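Local coordinates for protein manganese-dependent ADP-ribose/CDP-alcohol diphosphatase (Danio rerio, PDB 2NXF) that probably hydrolyses ADP-ribose and CDP-alcohols such as CDP-choline at a two-metal centre, releasing AMP or CMP, at residues Val14-Ile19 / Gly35-Leu40; Arg29-Arg34 / Val286-Pro291; Arg41-Gln46 / His294-Ala299; Ile61-Asn66 / Gly95-Tyr100. All blocks are in the same frame, centred on the assembly; numbering follows the deposited sequence. Where two conformers were deposited one is given.

Interaction 1 of 4, residues Val14-Ile19 / Gly35-Leu40; sequences VQYADI and GSADLL. With ZN (zinc ion), chain B; PO4 (phosphate ion), chain F.
Ser36 packs between Val14 and Tyr16, yet no hydrogen bond joins the two segments: its CB lies 3.1 Å from Val14 O, and in the conformer given its hydroxyl bonds to Tyr33 O, three residues earlier. The loop 14-19 carries the first metal motif of the calcineurin-like phosphoesterase fold, with Gln15 standing where many relatives have the histidine of Asp-x-His, and it runs past the first turns of helix 35-49. A small serine and Ala37 let the helix come close. Val14 places CG1 anti to its own nitrogen (chi1 175°), which directs that methyl at Ser36 CB and, more loosely, Leu40 CD2. Ser36 OG lies at the edge of the Tyr16 ring, whose CD1 meets Ala37 CB at 3.7 Å; Thr78 and Val79 of helix 72-84 also touch the Tyr16 side chain. With an alanine at Tyr16, the methyl of Ala37 would probably lose the ring it packs on, and a gap would be likely to open between loop and helix. Gln15 turns away from the helix and offers its amide to the metal. Gln15 OE1 binds a zinc ion at 2.0 Å, beside Asp13, Asp60 and His267, while NE2 bonds to Asp63 OD1 and weakly to phosphate O3.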
# COMPACT_ATOMS: atom_id res chain seq x y z
N VAL A 14 -2.94 -8.78 3.57
CA VAL A 14 -3.36 -10.19 3.69
C VAL A 14 -2.40 -10.91 4.67
O VAL A 14 -2.82 -11.55 5.63
CB VAL A 14 -3.41 -10.89 2.31
CG1 VAL A 14 -3.74 -12.39 2.47
CG2 VAL A 14 -4.44 -10.21 1.38
N GLN A 15 -1.10 -10.76 4.41
CA GLN A 15 -0.04 -11.27 5.30
C GLN A 15 -0.20 -12.75 5.64
O GLN A 15 -0.03 -13.16 6.78
CB GLN A 15 0.09 -10.40 6.58
CG GLN A 15 1.24 -9.43 6.43
CD GLN A 15 1.23 -8.30 7.43
OE1 GLN A 15 0.72 -7.21 7.14
NE2 GLN A 15 1.80 -8.54 8.59
N TYR A 16 -0.53 -13.52 4.61
CA TYR A 16 -0.73 -14.97 4.76
C TYR A 16 0.54 -15.66 5.25
O TYR A 16 1.64 -15.29 4.86
CB TYR A 16 -1.17 -15.60 3.42
CG TYR A 16 -1.18 -17.09 3.50
CD1 TYR A 16 -2.18 -17.76 4.23
CD2 TYR A 16 -0.18 -17.86 2.91
CE1 TYR A 16 -2.19 -19.14 4.32
CE2 TYR A 16 -0.17 -19.24 3.01
CZ TYR A 16 -1.18 -19.88 3.72
OH TYR A 16 -1.20 -21.25 3.85
N ALA A 17 0.36 -16.65 6.12
CA ALA A 17 1.42 -17.62 6.46
C ALA A 17 0.75 -18.87 6.99
O ALA A 17 -0.30 -18.80 7.63
CB ALA A 17 2.39 -17.03 7.50
N ASP A 18 1.37 -20.02 6.72
CA ASP A 18 0.83 -21.30 7.19
C ASP A 18 1.35 -21.59 8.60
O ASP A 18 2.12 -22.54 8.83
CB ASP A 18 1.21 -22.43 6.21
CG ASP A 18 0.52 -23.75 6.53
OD1 ASP A 18 -0.45 -23.77 7.33
OD2 ASP A 18 0.98 -24.79 6.01
N ILE A 19 0.92 -20.75 9.54
CA ILE A 19 1.38 -20.84 10.93
C ILE A 19 0.21 -20.52 11.87
O ILE A 19 -0.80 -19.96 11.43
CB ILE A 19 2.54 -19.84 11.23
CG1 ILE A 19 2.08 -18.38 11.04
CG2 ILE A 19 3.77 -20.13 10.37
CD1 ILE A 19 3.22 -17.33 11.09
N GLY A 35 -6.20 -17.76 8.35
CA GLY A 35 -7.53 -17.24 8.00
C GLY A 35 -7.50 -16.19 6.91
O GLY A 35 -8.49 -15.99 6.19
N SER A 36 -6.36 -15.52 6.76
CA SER A 36 -6.22 -14.48 5.74
C SER A 36 -6.51 -15.02 4.34
O SER A 36 -7.09 -14.32 3.52
CB SER A 36 -4.84 -13.84 5.78
OG SER A 36 -3.85 -14.78 5.44
N ALA A 37 -6.12 -16.27 4.09
CA ALA A 37 -6.36 -16.86 2.77
C ALA A 37 -7.85 -17.13 2.52
O ALA A 37 -8.31 -17.07 1.38
CB ALA A 37 -5.53 -18.13 2.59
N ASP A 38 -8.59 -17.43 3.60
CA ASP A 38 -10.05 -17.63 3.53
C ASP A 38 -10.75 -16.31 3.23
O ASP A 38 -11.69 -16.26 2.42
CB ASP A 38 -10.57 -18.22 4.83
CG ASP A 38 -10.01 -19.61 5.12
OD1 ASP A 38 -9.71 -20.37 4.16
OD2 ASP A 38 -9.89 -19.96 6.31
N LEU A 39 -10.31 -15.23 3.88
CA LEU A 39 -10.86 -13.91 3.59
C LEU A 39 -10.53 -13.50 2.15
O LEU A 39 -11.40 -12.98 1.43
CB LEU A 39 -10.35 -12.84 4.59
CG LEU A 39 -10.85 -13.05 6.03
CD1 LEU A 39 -10.34 -11.93 6.92
CD2 LEU A 39 -12.38 -13.12 6.15
N LEU A 40 -9.30 -13.73 1.72
CA LEU A 40 -8.89 -13.40 0.34
C LEU A 40 -9.75 -14.18 -0.70
O LEU A 40 -10.22 -13.59 -1.69
CB LEU A 40 -7.40 -13.70 0.14
CG LEU A 40 -6.87 -13.47 -1.28
CD1 LEU A 40 -7.17 -12.04 -1.75
CD2 LEU A 40 -5.35 -13.80 -1.32
ZN ZN B . 0.92 -5.23 7.33
P PO4 F . 3.21 -4.75 9.69
O1 PO4 F . 2.50 -3.81 10.65
O2 PO4 F . 4.14 -5.65 10.47
O3 PO4 F . 2.24 -5.70 9.01
O4 PO4 F . 3.94 -3.98 8.63
O HOH W 1 1.58 -3.25 7.79

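Interaction 2 of 4, residues Arg29-Arg34 / Val286-Pro291; sequences RRRYYR and VIETPP. With PO4 (phosphate ion), chain F.
Tyr32 N gives Ile287 O a nearly straight hydrogen bond of 2.9 Å, approaching almost along the C=O axis, and the same carbonyl meets the CA-H of Arg31 while Arg30 O meets that of Glu288. A water donates to Arg30 O and Glu288 O, adding a second bridge between the backbones. One face of the Tyr32 ring is covered by Pro290, whose CA sits 3.6 Å from the ring centroid in a CH-pi contact, 12° off the normal. Arg30 CG covers the opposite face, offset toward the rim, so the phenol is held between a rigid proline and an aliphatic arm. Pro291 CD touches CD1 of the same ring. The loop 286-291 leads from strand 279-282 to strand 295-301 of the metallophosphoesterase sandwich, and here it meets the short hairpin 22-31 at the rim of the metal site. Arg31, extended from CG to NE, reaches across to Glu288 in a salt bridge. Glu288 OE2 accepts from Arg31 NE at 3.1 Å on its anti lone pair, lying 24° out of the guanidinium plane, and weakly from Arg31 NH2. The same oxygen accepts from ND1 of zinc ligand His267, making Glu288 a second-shell residue that probably helps orient the imidazole. Arg31 NH1 bonds weakly, at 3.4 Å, to phosphate O2, which lies in the guanidinium plane; the length and charge of arginine suit both tasks. Glu288 OE1 rests on Arg29 CG at 3.3 Å, while the Arg29 guanidinium turns away to Asp268. Ile287 CD1 packs against Tyr33 CD1 at 3.6 Å.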
# COMPACT_ATOMS: atom_id res chain seq x y z
N ARG A 29 -3.48 -6.73 19.32
CA ARG A 29 -4.17 -7.20 18.13
C ARG A 29 -3.72 -8.62 17.80
O ARG A 29 -2.54 -8.92 17.87
CB ARG A 29 -3.84 -6.31 16.92
CG ARG A 29 -4.10 -4.82 17.11
CD ARG A 29 -5.57 -4.46 17.01
NE ARG A 29 -5.75 -3.01 17.05
CZ ARG A 29 -5.93 -2.28 18.15
NH1 ARG A 29 -5.98 -2.83 19.36
NH2 ARG A 29 -6.08 -0.96 18.04
N ARG A 30 -4.67 -9.46 17.40
CA ARG A 30 -4.39 -10.83 17.00
C ARG A 30 -4.11 -10.86 15.51
O ARG A 30 -4.72 -10.10 14.75
CB ARG A 30 -5.58 -11.73 17.35
CG ARG A 30 -5.40 -13.21 17.03
CD ARG A 30 -6.29 -14.07 17.95
NE ARG A 30 -6.33 -15.46 17.50
CZ ARG A 30 -7.01 -16.44 18.10
NH1 ARG A 30 -7.73 -16.20 19.20
NH2 ARG A 30 -6.97 -17.66 17.59
N ARG A 31 -3.21 -11.75 15.09
CA ARG A 31 -2.90 -11.93 13.66
C ARG A 31 -3.33 -13.32 13.18
O ARG A 31 -2.87 -14.34 13.69
CB ARG A 31 -1.42 -11.62 13.39
CG ARG A 31 -1.22 -10.12 13.44
CD ARG A 31 0.14 -9.62 13.08
NE ARG A 31 0.16 -8.16 13.27
CZ ARG A 31 1.08 -7.35 12.77
NH1 ARG A 31 2.08 -7.83 12.02
NH2 ARG A 31 1.00 -6.05 13.02
N TYR A 32 -4.24 -13.34 12.22
CA TYR A 32 -4.94 -14.55 11.81
C TYR A 32 -4.30 -15.05 10.51
O TYR A 32 -4.87 -14.89 9.44
CB TYR A 32 -6.42 -14.21 11.60
CG TYR A 32 -7.10 -13.74 12.87
CD1 TYR A 32 -7.61 -14.67 13.77
CD2 TYR A 32 -7.21 -12.38 13.17
CE1 TYR A 32 -8.24 -14.25 14.94
CE2 TYR A 32 -7.84 -11.95 14.35
CZ TYR A 32 -8.34 -12.88 15.22
OH TYR A 32 -8.96 -12.50 16.39
N TYR A 33 -3.11 -15.64 10.63
CA TYR A 33 -2.26 -15.91 9.46
C TYR A 33 -2.92 -16.84 8.44
O TYR A 33 -2.92 -16.56 7.24
CB TYR A 33 -0.89 -16.46 9.91
CG TYR A 33 -0.08 -15.45 10.72
CD1 TYR A 33 0.53 -14.34 10.07
CD2 TYR A 33 0.08 -15.59 12.09
CE1 TYR A 33 1.26 -13.40 10.79
CE2 TYR A 33 0.83 -14.64 12.81
CZ TYR A 33 1.40 -13.56 12.15
OH TYR A 33 2.12 -12.62 12.85
N ARG A 34 -3.45 -17.96 8.92
CA ARG A 34 -4.09 -18.91 7.99
C ARG A 34 -5.43 -18.40 7.47
O ARG A 34 -5.75 -18.59 6.29
CB ARG A 34 -4.25 -20.29 8.63
CG ARG A 34 -2.92 -21.00 8.82
CD ARG A 34 -3.17 -22.42 9.32
NE ARG A 34 -1.90 -23.12 9.52
CZ ARG A 34 -1.44 -23.54 10.70
NH1 ARG A 34 -2.15 -23.36 11.81
NH2 ARG A 34 -0.26 -24.15 10.75
N VAL A 286 -6.40 -7.14 6.47
CA VAL A 286 -6.96 -8.48 6.52
C VAL A 286 -6.34 -9.31 7.64
O VAL A 286 -7.04 -10.06 8.35
CB VAL A 286 -6.74 -9.21 5.16
CG1 VAL A 286 -6.97 -10.72 5.28
CG2 VAL A 286 -7.65 -8.60 4.08
N ILE A 287 -5.03 -9.16 7.82
CA ILE A 287 -4.34 -9.99 8.82
C ILE A 287 -4.88 -9.85 10.24
O ILE A 287 -4.87 -10.81 11.00
CB ILE A 287 -2.81 -9.79 8.78
CG1 ILE A 287 -2.07 -10.78 9.69
CG2 ILE A 287 -2.43 -8.34 9.12
CD1 ILE A 287 -2.26 -12.25 9.28
N GLU A 288 -5.38 -8.66 10.61
CA GLU A 288 -5.89 -8.49 11.98
C GLU A 288 -7.41 -8.64 12.06
O GLU A 288 -8.01 -8.30 13.07
CB GLU A 288 -5.40 -7.17 12.58
CG GLU A 288 -3.90 -7.28 12.91
CD GLU A 288 -3.28 -6.01 13.44
OE1 GLU A 288 -4.02 -5.06 13.77
OE2 GLU A 288 -2.03 -5.99 13.54
N THR A 289 -7.99 -9.15 10.97
CA THR A 289 -9.44 -9.40 10.88
C THR A 289 -9.78 -10.87 11.23
O THR A 289 -9.29 -11.78 10.55
CB THR A 289 -9.95 -9.08 9.49
OG1 THR A 289 -9.52 -7.76 9.13
CG2 THR A 289 -11.48 -9.18 9.45
N PRO A 290 -10.61 -11.11 12.27
CA PRO A 290 -10.96 -12.51 12.59
C PRO A 290 -11.92 -13.11 11.58
O PRO A 290 -12.54 -12.38 10.80
CB PRO A 290 -11.62 -12.40 13.98
CG PRO A 290 -12.19 -11.03 14.01
CD PRO A 290 -11.23 -10.16 13.22
N PRO A 291 -12.05 -14.45 11.58
CA PRO A 291 -12.89 -15.13 10.60
C PRO A 291 -14.36 -14.72 10.63
O PRO A 291 -15.06 -14.93 9.65
CB PRO A 291 -12.77 -16.61 11.00
CG PRO A 291 -11.45 -16.70 11.63
CD PRO A 291 -11.35 -15.43 12.44
P PO4 F . 3.21 -4.75 9.69
O1 PO4 F . 2.50 -3.81 10.65
O2 PO4 F . 4.14 -5.65 10.47
O3 PO4 F . 2.24 -5.70 9.01
O4 PO4 F . 3.94 -3.98 8.63
O HOH W 2 -7.07 -8.35 15.75
O HOH W 3 -6.99 -12.99 8.37

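Interaction 3 of 4, residues Arg41-Gln46 / His294-Ala299; sequences RDAVLQ and HAFATA
Asp42 opens the contact from the helix with OD2, which accepts from His294 NE2 at 2.7 Å. Its CG stands anti to the backbone nitrogen (chi1 -180°), carrying the carboxylate out to the other segment. The histidine donates within its ring plane, on the anti side of the oxygen, while its ND1 accepts from Ala295 N; an imidazole suits a place needing both donor and acceptor. Next, Ala43 lays its methyl over the face of Phe296, with CB 3.7 Å from the ring centroid, its small size letting the ring lie close. One turn on, Gln46 NE2 donates to Asp42 OD2 at 2.8 Å on the syn side, from the opposite face to His294. Gln46 CD meets the edge of Phe296 at CZ, 3.5 Å away, with amide and ring planes at 90°, and Gln46 OE1 bonds to Arg311. A leucine in place of His294 would probably leave Asp42 OD2 with Gln46 as its remaining donor here and remove the polar tie between helix and loop. The axes of 41-46 and 295-299 run nearly parallel, 16° apart and 9.4 Å at closest approach: a helix laid along its sheet, as in the layered alpha/beta sandwich of calcineurin-like phosphoesterases.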
# COMPACT_ATOMS: atom_id res chain seq x y z
N ARG A 41 -9.95 -15.48 -0.45
CA ARG A 41 -10.76 -16.33 -1.33
C ARG A 41 -12.19 -15.79 -1.45
O ARG A 41 -12.75 -15.75 -2.55
CB ARG A 41 -10.79 -17.76 -0.78
CG ARG A 41 -11.56 -18.78 -1.65
CD ARG A 41 -11.38 -20.19 -1.07
NE ARG A 41 -10.02 -20.38 -0.57
CZ ARG A 41 -9.70 -20.61 0.70
NH1 ARG A 41 -10.64 -20.72 1.63
NH2 ARG A 41 -8.42 -20.74 1.04
N ASP A 42 -12.76 -15.37 -0.32
CA ASP A 42 -14.12 -14.81 -0.32
C ASP A 42 -14.20 -13.46 -1.04
O ASP A 42 -15.17 -13.21 -1.79
CB ASP A 42 -14.68 -14.69 1.09
CG ASP A 42 -16.09 -14.12 1.07
OD1 ASP A 42 -17.04 -14.88 0.77
OD2 ASP A 42 -16.21 -12.89 1.28
N ALA A 43 -13.19 -12.61 -0.83
CA ALA A 43 -13.13 -11.31 -1.54
C ALA A 43 -13.14 -11.56 -3.06
O ALA A 43 -13.89 -10.94 -3.81
CB ALA A 43 -11.90 -10.53 -1.13
N VAL A 44 -12.30 -12.51 -3.48
CA VAL A 44 -12.19 -12.89 -4.90
C VAL A 44 -13.51 -13.38 -5.46
O VAL A 44 -13.94 -12.95 -6.54
CB VAL A 44 -11.04 -13.91 -5.13
CG1 VAL A 44 -11.14 -14.58 -6.53
CG2 VAL A 44 -9.72 -13.23 -4.94
N LEU A 45 -14.20 -14.25 -4.71
CA LEU A 45 -15.54 -14.69 -5.09
C LEU A 45 -16.48 -13.50 -5.32
O LEU A 45 -17.19 -13.44 -6.33
CB LEU A 45 -16.10 -15.62 -4.01
CG LEU A 45 -17.45 -16.27 -4.22
CD1 LEU A 45 -17.52 -16.94 -5.58
CD2 LEU A 45 -17.68 -17.31 -3.11
N GLN A 46 -16.47 -12.53 -4.39
CA GLN A 46 -17.32 -11.35 -4.50
C GLN A 46 -16.94 -10.46 -5.70
O GLN A 46 -17.82 -10.04 -6.45
CB GLN A 46 -17.35 -10.55 -3.18
CG GLN A 46 -17.93 -11.37 -2.02
CD GLN A 46 -18.38 -10.52 -0.82
OE1 GLN A 46 -19.02 -9.47 -0.99
NE2 GLN A 46 -18.06 -10.98 0.39
N HIS A 294 -14.51 -9.20 8.23
CA HIS A 294 -13.93 -9.12 6.89
C HIS A 294 -13.21 -7.81 6.77
O HIS A 294 -13.33 -6.96 7.65
CB HIS A 294 -15.02 -9.16 5.80
CG HIS A 294 -14.67 -10.03 4.62
ND1 HIS A 294 -13.40 -10.09 4.08
CD2 HIS A 294 -15.44 -10.87 3.88
CE1 HIS A 294 -13.40 -10.93 3.06
NE2 HIS A 294 -14.62 -11.41 2.92
N ALA A 295 -12.44 -7.66 5.69
CA ALA A 295 -11.82 -6.37 5.34
C ALA A 295 -11.40 -6.33 3.89
O ALA A 295 -10.30 -6.75 3.53
CB ALA A 295 -10.59 -6.08 6.23
N PHE A 296 -12.29 -5.84 3.04
CA PHE A 296 -11.92 -5.54 1.68
C PHE A 296 -12.97 -4.59 1.13
O PHE A 296 -13.94 -4.25 1.81
CB PHE A 296 -11.79 -6.82 0.81
CG PHE A 296 -13.12 -7.40 0.36
CD1 PHE A 296 -13.60 -7.19 -0.94
CD2 PHE A 296 -13.88 -8.17 1.23
CE1 PHE A 296 -14.84 -7.74 -1.36
CE2 PHE A 296 -15.12 -8.74 0.81
CZ PHE A 296 -15.59 -8.51 -0.48
N ALA A 297 -12.75 -4.12 -0.09
CA ALA A 297 -13.73 -3.23 -0.70
C ALA A 297 -13.79 -3.41 -2.21
O ALA A 297 -12.91 -4.06 -2.82
CB ALA A 297 -13.37 -1.78 -0.35
N THR A 298 -14.79 -2.78 -2.80
CA THR A 298 -14.87 -2.59 -4.24
C THR A 298 -15.13 -1.11 -4.47
O THR A 298 -16.01 -0.53 -3.82
CB THR A 298 -16.00 -3.42 -4.86
OG1 THR A 298 -15.83 -4.80 -4.48
CG2 THR A 298 -15.98 -3.30 -6.39
N ALA A 299 -14.39 -0.52 -5.39
CA ALA A 299 -14.55 0.89 -5.69
C ALA A 299 -15.16 1.06 -7.06
O ALA A 299 -14.82 0.34 -8.01
CB ALA A 299 -13.21 1.62 -5.61

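Interaction 4 of 4, residues Ile61-Asn66 / Gly95-Tyr100; sequences IIDGHN and GNHEFY. With ZN (zinc ion), chain C; PO4 (phosphate ion), chain F.
His97 joins the two segments through ND1, which accepts from Gly64 N at 2.7 Å, 1° from the ring plane; this fixes the ring's rotation and points NE2 at phosphate O2, reached at 2.8 Å in a nearly straight bond (170°). The second bridge runs from Ile61 N to Glu98 OE2, also 2.8 Å, on the syn side of the carboxylate. Glu98 bends at chi2 (74°) to bring its acid back to the backbone, where OE1 takes Gly95 N from above the carboxylate plane and also accepts from Asp60 N. Asn96 next door divides its amide: Asn96 OD1 binds a zinc ion at 2.1 Å, with Asp60, His228 and His265, while ND2 donates to phosphate O4 and to Tyr100 OH. Around these bonds the packing is close. Tyr100 CE2 lies over the centre of the His97 ring, Asp63 OD1 runs beside His97 CE1, and Gly64 CA abuts Tyr100 CB at 3.9 Å, where a side chain on the glycine would run into Tyr100 CD2. Ile62 O, buried against His97 CB, has no hydrogen-bond partner. Segment 61-66 directly follows the Gly-Asp motif that ends at Asp60, and 95-98 is the Gly-Asn-His-Glu motif of the metallophosphoesterase site, whose two zinc ions share a bridging water.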
# COMPACT_ATOMS: atom_id res chain seq x y z
N ILE A 61 1.36 -8.87 1.29
CA ILE A 61 0.47 -9.99 0.89
C ILE A 61 0.86 -11.31 1.57
O ILE A 61 0.01 -12.17 1.78
CB ILE A 61 0.39 -10.12 -0.65
CG1 ILE A 61 -0.91 -10.84 -1.04
CG2 ILE A 61 1.69 -10.73 -1.21
CD1 ILE A 61 -1.10 -10.99 -2.55
N ILE A 62 2.15 -11.48 1.92
CA ILE A 62 2.54 -12.63 2.74
C ILE A 62 3.37 -12.13 3.90
O ILE A 62 4.06 -11.13 3.77
CB ILE A 62 3.34 -13.71 1.95
CG1 ILE A 62 4.61 -13.14 1.32
CG2 ILE A 62 2.44 -14.41 0.89
CD1 ILE A 62 5.63 -14.24 0.95
N ASP A 63 3.32 -12.83 5.03
CA ASP A 63 4.02 -12.33 6.23
C ASP A 63 5.52 -12.61 6.18
O ASP A 63 5.94 -13.62 5.61
CB ASP A 63 3.43 -12.97 7.49
CG ASP A 63 3.78 -12.20 8.73
OD1 ASP A 63 3.13 -11.16 9.00
OD2 ASP A 63 4.72 -12.60 9.42
N GLY A 64 6.31 -11.74 6.80
CA GLY A 64 7.74 -11.98 6.95
C GLY A 64 8.06 -13.26 7.73
O GLY A 64 9.16 -13.80 7.61
N HIS A 65 7.12 -13.75 8.53
CA HIS A 65 7.32 -15.03 9.22
C HIS A 65 7.59 -16.18 8.25
O HIS A 65 8.19 -17.18 8.62
CB HIS A 65 6.14 -15.41 10.12
CG HIS A 65 6.17 -14.75 11.46
ND1 HIS A 65 5.30 -13.76 11.83
CD2 HIS A 65 7.00 -14.94 12.52
CE1 HIS A 65 5.56 -13.38 13.07
NE2 HIS A 65 6.59 -14.07 13.51
N ASN A 66 7.11 -16.05 7.02
CA ASN A 66 7.39 -17.08 6.02
C ASN A 66 8.89 -17.28 5.78
O ASN A 66 9.36 -18.40 5.62
CB ASN A 66 6.66 -16.79 4.73
CG ASN A 66 5.15 -16.96 4.86
OD1 ASN A 66 4.68 -18.05 5.15
ND2 ASN A 66 4.40 -15.87 4.70
N GLY A 95 5.06 -3.75 0.06
CA GLY A 95 5.20 -3.24 1.43
C GLY A 95 6.35 -3.88 2.20
O GLY A 95 7.15 -4.66 1.65
N ASN A 96 6.45 -3.55 3.48
CA ASN A 96 7.58 -4.06 4.28
C ASN A 96 7.71 -5.58 4.30
O ASN A 96 8.82 -6.08 4.21
CB ASN A 96 7.66 -3.45 5.70
CG ASN A 96 6.36 -3.54 6.48
OD1 ASN A 96 5.29 -3.20 5.97
ND2 ASN A 96 6.46 -4.00 7.73
N HIS A 97 6.59 -6.30 4.35
CA HIS A 97 6.67 -7.77 4.40
C HIS A 97 7.15 -8.40 3.10
O HIS A 97 7.78 -9.46 3.11
CB HIS A 97 5.36 -8.37 4.92
CG HIS A 97 5.22 -8.17 6.40
ND1 HIS A 97 5.53 -9.16 7.31
CD2 HIS A 97 4.87 -7.08 7.12
CE1 HIS A 97 5.34 -8.70 8.53
NE2 HIS A 97 4.95 -7.44 8.45
N GLU A 98 6.86 -7.76 1.97
CA GLU A 98 7.50 -8.19 0.72
C GLU A 98 9.02 -8.15 0.85
O GLU A 98 9.70 -9.11 0.47
CB GLU A 98 7.07 -7.33 -0.47
CG GLU A 98 5.73 -7.76 -1.09
CD GLU A 98 4.51 -7.39 -0.24
OE1 GLU A 98 4.60 -6.42 0.52
OE2 GLU A 98 3.47 -8.06 -0.39
N PHE A 99 9.54 -7.04 1.38
CA PHE A 99 11.00 -6.91 1.52
C PHE A 99 11.63 -7.82 2.58
O PHE A 99 12.82 -8.18 2.48
CB PHE A 99 11.41 -5.45 1.72
CG PHE A 99 11.02 -4.57 0.57
CD1 PHE A 99 11.69 -4.66 -0.66
CD2 PHE A 99 9.97 -3.69 0.68
CE1 PHE A 99 11.30 -3.83 -1.75
CE2 PHE A 99 9.57 -2.87 -0.39
CZ PHE A 99 10.24 -2.95 -1.61
N TYR A 100 10.85 -8.20 3.59
CA TYR A 100 11.33 -9.16 4.58
C TYR A 100 11.54 -10.52 3.90
O TYR A 100 12.46 -11.25 4.26
CB TYR A 100 10.33 -9.35 5.73
CG TYR A 100 10.05 -8.12 6.57
CD1 TYR A 100 11.00 -7.10 6.71
CD2 TYR A 100 8.84 -7.98 7.24
CE1 TYR A 100 10.74 -5.96 7.47
CE2 TYR A 100 8.55 -6.86 8.01
CZ TYR A 100 9.50 -5.84 8.11
OH TYR A 100 9.19 -4.72 8.85
ZN ZN C . 3.21 -3.02 6.40
P PO4 F . 3.21 -4.75 9.69
O1 PO4 F . 2.50 -3.81 10.65
O2 PO4 F . 4.14 -5.65 10.47
O3 PO4 F . 2.24 -5.70 9.01
O4 PO4 F . 3.94 -3.98 8.63
O HOH W 1 1.58 -3.25 7.79

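In the fold
From the N terminus, the loop after strand 6-11 returns to helix 35-49 in interaction 1, closing a loop that holds the hairpin 22-31. Interaction 2 starts inside that loop and so crosses interaction 1, tying the hairpin to the distant loop 286-291. Interaction 3 uses the same helix as interaction 1 but follows it in series; it crosses interaction 2 and fastens the helix to strand 295-301. Interaction 4 closes a short loop that holds helix 72-84 and strand 89-92, and is nested within both long closures. Interactions 1, 2 and 4 converge on the phosphate beside the metals, whereas interaction 3, about 21 Å from interaction 4 between centres, extends back along the sheet.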